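Local coordinates for Alpha/beta hydrolase fold protein (Nakamurella multipartita, PDB 4Y7D), which probably acts as a hydrolase of the alpha/beta hydrolase fold, with a substrate that is not established, at residues A176-L181 with D250-P255; L104-G109 with G276-F281. All blocks are in the same frame, centred on the assembly; numbering follows the deposited sequence.

Interaction 1: A176-L181 with D250-P255. With NA (sodium ion), chain D.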
loop_
_atom_site.group_PDB
_atom_site.type_symbol
_atom_site.label_atom_id
_atom_site.label_comp_id
_atom_site.label_asym_id
_atom_site.label_seq_id
_atom_site.Cartn_x
_atom_site.Cartn_y
_atom_site.Cartn_z
ATOM N N ALA A 176 0.310 14.299 10.979
ATOM C CA ALA A 176 0.675 14.093 12.392
ATOM C C ALA A 176 0.532 12.639 12.855
ATOM O O ALA A 176 1.405 12.148 13.551
ATOM C CB ALA A 176 -0.100 15.031 13.324
ATOM N N ALA A 177 -0.533 11.954 12.456
ATOM C CA ALA A 177 -0.740 10.595 12.869
ATOM C C ALA A 177 0.286 9.648 12.272
ATOM O O ALA A 177 0.543 8.595 12.843
ATOM C CB ALA A 177 -2.133 10.118 12.457
ATOM N N GLU A 178 0.802 9.963 11.089
ATOM C CA GLU A 178 1.595 8.986 10.336
ATOM C C GLU A 178 3.090 9.182 10.434
ATOM O O GLU A 178 3.864 8.492 9.732
ATOM C CB GLU A 178 1.129 8.968 8.877
ATOM C CG GLU A 178 -0.298 8.457 8.752
ATOM C CD GLU A 178 -0.415 7.038 9.262
ATOM O OE1 GLU A 178 0.294 6.157 8.747
ATOM O OE2 GLU A 178 -1.264 6.793 10.151
ATOM N N GLY A 179 3.492 10.107 11.310
ATOM C CA GLY A 179 4.906 10.404 11.515
ATOM C C GLY A 179 5.210 10.815 12.940
ATOM O O GLY A 179 4.280 11.018 13.777
ATOM N N HIS A 180 6.512 10.932 13.197
ATOM C CA HIS A 180 7.045 11.413 14.476
ATOM C C HIS A 180 7.519 12.854 14.372
ATOM O O HIS A 180 8.327 13.292 15.198
ATOM C CB HIS A 180 8.238 10.543 14.874
ATOM C CG HIS A 180 7.876 9.139 15.242
ATOM N ND1 HIS A 180 7.028 8.839 16.291
ATOM C CD2 HIS A 180 8.297 7.954 14.748
ATOM C CE1 HIS A 180 6.916 7.525 16.399
ATOM N NE2 HIS A 180 7.685 6.965 15.486
ATOM N N LEU A 181 7.000 13.613 13.411
ATOM C CA LEU A 181 7.427 14.986 13.195
ATOM C C LEU A 181 6.994 15.946 14.299
ATOM O O LEU A 181 5.953 15.760 14.938
ATOM C CB LEU A 181 6.895 15.508 11.855
ATOM C CG LEU A 181 7.295 14.789 10.556
ATOM C CD1 LEU A 181 6.631 15.442 9.383
ATOM C CD2 LEU A 181 8.802 14.810 10.336
ATOM N N ASP A 250 8.599 7.716 9.898
ATOM C CA ASP A 250 7.390 6.891 9.782
ATOM C C ASP A 250 7.083 6.328 11.169
ATOM O O ASP A 250 7.929 5.630 11.753
ATOM C CB ASP A 250 7.657 5.751 8.811
ATOM C CG ASP A 250 6.425 5.048 8.342
ATOM O OD1 ASP A 250 5.421 4.910 9.084
ATOM O OD2 ASP A 250 6.477 4.596 7.183
ATOM N N SER A 251 5.870 6.589 11.663
ATOM C CA SER A 251 5.453 6.070 12.959
ATOM C C SER A 251 4.476 4.897 12.814
ATOM O O SER A 251 3.972 4.396 13.820
ATOM C CB SER A 251 4.767 7.185 13.743
ATOM O OG SER A 251 3.586 7.601 13.064
ATOM N N ASP A 252 4.192 4.503 11.593
ATOM C CA ASP A 252 3.195 3.475 11.319
ATOM C C ASP A 252 3.910 2.131 11.048
ATOM O O ASP A 252 3.708 1.136 11.772
ATOM C CB ASP A 252 2.389 3.943 10.098
ATOM C CG ASP A 252 1.089 3.167 9.901
ATOM O OD1 ASP A 252 1.116 1.958 10.179
ATOM O OD2 ASP A 252 0.072 3.767 9.442
ATOM N N VAL A 253 4.785 2.111 10.040
ATOM C CA VAL A 253 5.656 0.955 9.799
ATOM C C VAL A 253 7.083 1.417 10.030
ATOM O O VAL A 253 7.623 2.261 9.262
ATOM C CB VAL A 253 5.461 0.391 8.378
ATOM C CG1 VAL A 253 6.481 -0.704 8.052
ATOM C CG2 VAL A 253 4.045 -0.140 8.242
ATOM N N ASP A 254 7.682 0.930 11.094
ATOM C CA ASP A 254 9.026 1.387 11.446
ATOM C C ASP A 254 10.034 1.261 10.305
ATOM O O ASP A 254 9.993 0.295 9.554
ATOM C CB ASP A 254 9.612 0.657 12.650
ATOM C CG ASP A 254 10.780 1.412 13.231
ATOM O OD1 ASP A 254 10.560 2.389 14.040
ATOM O OD2 ASP A 254 11.916 1.067 12.937
ATOM N N PRO A 255 10.909 2.264 10.152
ATOM C CA PRO A 255 11.981 2.139 9.139
ATOM C C PRO A 255 12.787 0.822 9.197
ATOM O O PRO A 255 13.327 0.364 8.152
ATOM C CB PRO A 255 12.839 3.372 9.383
ATOM C CG PRO A 255 11.828 4.401 9.838
ATOM C CD PRO A 255 10.881 3.608 10.755
HETATM NA NA NA D . 2.942 12.155 15.296
HETATM O O HOH W 1 1.126 5.809 12.993
HETATM O O HOH W 2 8.146 4.056 13.966
HETATM O O HOH W 3 3.645 14.465 14.439
HETATM O O HOH W 4 2.341 9.516 15.429
HETATM O O HOH W 5 4.418 12.227 17.239
HETATM O O HOH W 6 1.274 13.373 16.577
#
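The imidazole of His180 lies over Ser251, whose CB stands 3.5 Å from the ring centroid and 16° off the ring normal, a CH-pi contact offset toward the NE2 and CE1 side. CG is anti to the carbonyl carbon (chi1 -69°), which brings the His180 ring over Ser251. In its plane, a water makes a weak bond to NE2 and donates to Asp250 O and Asp254 OD1, bridging the ring to the loop. Between the backbones, Gly179 and Asp250 form a single bridge, and Ser251 N reaches Glu178 O in a straight but weak bond of 3.4 Å. Ser251 OG is 3.0 Å from a second water, which donates to Ala177 O. The side chains of Glu178 and Asp252 lie side by side, pointing the same way, their carboxylate planes 61° apart; OE1 of Glu178 and OD2 of Asp252 are 2.5 Å apart, a spacing at which one acid is probably protonated. Asp250 OD1 accepts from Asp252 N at 2.8 Å nearly along the C-O direction and from Val253 N at 3.0 Å from above the carboxylate plane. An alanine at Asp250 would remove both acceptors and probably leave these two amides and His278 ND1 without their mate, freeing the turn to shift. The sodium ion is held by Ala176 O and Gly179 O, both at 2.3 Å, and four waters, where helix 167-177 ends. The Asx turn after strand 242-247, with Asp250 OD2 bonded to His278, is consistent with the acid loop of an alpha/beta hydrolase catalytic triad.

Interaction 2: L104-G109 with G276-F281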
loop_
_atom_site.group_PDB
_atom_site.type_symbol
_atom_site.label_atom_id
_atom_site.label_comp_id
_atom_site.label_asym_id
_atom_site.label_seq_id
_atom_site.Cartn_x
_atom_site.Cartn_y
_atom_site.Cartn_z
ATOM N N LEU A 104 3.797 -3.129 -6.969
ATOM C CA LEU A 104 3.898 -1.970 -6.067
ATOM C C LEU A 104 3.066 -2.295 -4.837
ATOM O O LEU A 104 1.835 -2.468 -4.930
ATOM C CB LEU A 104 3.356 -0.708 -6.691
ATOM C CG LEU A 104 3.244 0.527 -5.803
ATOM C CD1 LEU A 104 4.641 1.000 -5.450
ATOM C CD2 LEU A 104 2.459 1.632 -6.432
ATOM N N CYS A 105 3.721 -2.285 -3.687
ATOM C CA CYS A 105 3.029 -2.485 -2.417
ATOM C C CYS A 105 3.374 -1.408 -1.406
ATOM O O CYS A 105 4.425 -0.776 -1.478
ATOM C CB CYS A 105 3.314 -3.850 -1.854
ATOM S SG CYS A 105 5.009 -4.204 -1.312
ATOM N N TRP A 106 2.469 -1.228 -0.439
ATOM C CA TRP A 106 2.716 -0.283 0.652
ATOM C C TRP A 106 2.169 -0.891 1.903
ATOM O O TRP A 106 1.144 -1.544 1.839
ATOM C CB TRP A 106 2.007 1.011 0.332
ATOM C CG TRP A 106 2.059 2.142 1.332
ATOM C CD1 TRP A 106 3.052 2.441 2.218
ATOM C CD2 TRP A 106 1.118 3.181 1.437
ATOM N NE1 TRP A 106 2.776 3.611 2.882
ATOM C CE2 TRP A 106 1.584 4.084 2.421
ATOM C CE3 TRP A 106 -0.083 3.467 0.765
ATOM C CZ2 TRP A 106 0.879 5.236 2.772
ATOM C CZ3 TRP A 106 -0.771 4.629 1.089
ATOM C CH2 TRP A 106 -0.303 5.490 2.102
ATOM N N SER A 107 2.898 -0.734 3.027
ATOM C CA SER A 107 2.359 -0.990 4.370
ATOM C C SER A 107 1.890 -2.446 4.540
ATOM O O SER A 107 2.670 -3.405 4.276
ATOM C CB SER A 107 1.235 0.046 4.613
ATOM O OG SER A 107 0.995 0.251 6.000
ATOM N N GLY A 108 0.631 -2.664 4.934
ATOM C CA GLY A 108 0.090 -4.015 5.036
ATOM C C GLY A 108 -0.051 -4.781 3.716
ATOM O O GLY A 108 -0.296 -5.964 3.744
ATOM N N GLY A 109 0.219 -4.154 2.576
ATOM C CA GLY A 109 0.359 -4.911 1.326
ATOM C C GLY A 109 1.674 -5.700 1.182
ATOM O O GLY A 109 1.840 -6.503 0.270
ATOM N N GLY A 276 10.362 11.896 6.469
ATOM C CA GLY A 276 9.178 11.371 5.786
ATOM C C GLY A 276 8.267 10.614 6.733
ATOM O O GLY A 276 8.724 9.831 7.551
ATOM N N THR A 277 6.975 10.839 6.581
ATOM C CA THR A 277 5.922 10.083 7.278
ATOM C C THR A 277 5.637 8.773 6.530
ATOM O O THR A 277 6.293 8.444 5.557
ATOM C CB THR A 277 4.601 10.901 7.314
ATOM O OG1 THR A 277 4.078 11.041 5.980
ATOM C CG2 THR A 277 4.805 12.219 7.913
ATOM N N HIS A 278 4.641 8.030 6.981
ATOM C CA HIS A 278 4.202 6.833 6.268
ATOM C C HIS A 278 3.769 7.103 4.810
ATOM O O HIS A 278 3.843 6.205 3.968
ATOM C CB HIS A 278 3.074 6.148 7.049
ATOM C CG HIS A 278 2.844 4.729 6.661
ATOM N ND1 HIS A 278 3.875 3.803 6.542
ATOM C CD2 HIS A 278 1.697 4.045 6.468
ATOM C CE1 HIS A 278 3.360 2.618 6.279
ATOM N NE2 HIS A 278 2.040 2.741 6.224
ATOM N N LEU A 279 3.363 8.336 4.492
ATOM C CA LEU A 279 2.910 8.715 3.148
ATOM C C LEU A 279 4.035 9.328 2.299
ATOM O O LEU A 279 3.800 9.784 1.169
ATOM C CB LEU A 279 1.780 9.766 3.235
ATOM C CG LEU A 279 0.387 9.247 3.640
ATOM C CD1 LEU A 279 0.314 8.753 5.050
ATOM C CD2 LEU A 279 -0.658 10.343 3.418
ATOM N N ALA A 280 5.250 9.337 2.814
ATOM C CA ALA A 280 6.360 10.025 2.131
ATOM C C ALA A 280 6.553 9.780 0.629
ATOM O O ALA A 280 6.874 10.704 -0.107
ATOM C CB ALA A 280 7.660 9.721 2.863
ATOM N N PHE A 281 6.402 8.550 0.176
ATOM C CA PHE A 281 6.694 8.214 -1.229
ATOM C C PHE A 281 5.784 9.054 -2.155
ATOM O O PHE A 281 6.177 9.321 -3.269
ATOM C CB PHE A 281 6.498 6.712 -1.424
ATOM C CG PHE A 281 6.649 6.208 -2.832
ATOM C CD1 PHE A 281 7.866 6.149 -3.451
ATOM C CD2 PHE A 281 5.539 5.722 -3.532
ATOM C CE1 PHE A 281 7.986 5.595 -4.708
ATOM C CE2 PHE A 281 5.663 5.215 -4.821
ATOM C CZ PHE A 281 6.893 5.138 -5.396
#
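Chi1 of -157° in Ser107 sets OG opposite the backbone N, and His278 is turned likewise, a setting that lets OG reach the NE2 edge of the imidazole. OG meets NE2 at 2.7 Å in the plane of the ring, a hydrogen bond in which either could be the donor. Trp106 comes over a face of the same ring: its NE1 stands 3.5 Å above the His278 plane, over the centre, while the five-membered ring is tilted 35° to the imidazole. The same NE1 gives a weak, bent bond to His278 O at 3.0 Å, so one residue is touched at both ring and carbonyl. Ser107, with positive phi (60°) right after strand 101-106 and with the small residues Cys105 and Gly109 two positions before and after it, has the sharp turn of a nucleophile elbow; its bond to His278, which also holds Asp250, is consistent with a Ser-His-Asp catalytic triad. A type I turn from Thr277 to Ala280 carries the histidine, and Thr277 OG1 accepts from Leu279 N at 3.2 Å, a capping bond. Apolar packing flanks the polar pair: Leu279 CG lies 4.1 Å from Trp106 CH2 and Leu104 CD1 4.4 Å from Phe281 CE2.

Interactions 1 and 2 have centres about 10 Å apart and share His278, which belongs to interaction 2 but also touches both segments of interaction 1; its backbone N lies 2.9 Å from Glu178 O. Along the chain the order is 104-109, 176-181, 250-255, 276-281, so both segments of interaction 1 fall between those of interaction 2. Strands 101-106 and 242-247 run parallel in the central sheet with 124-130 between them, and the loops after them bring the probable nucleophile and acid to the histidine. Segment 176-181 comes from the run of helices inserted between strands 124-130 and 242-247, which therefore borders the probable active site.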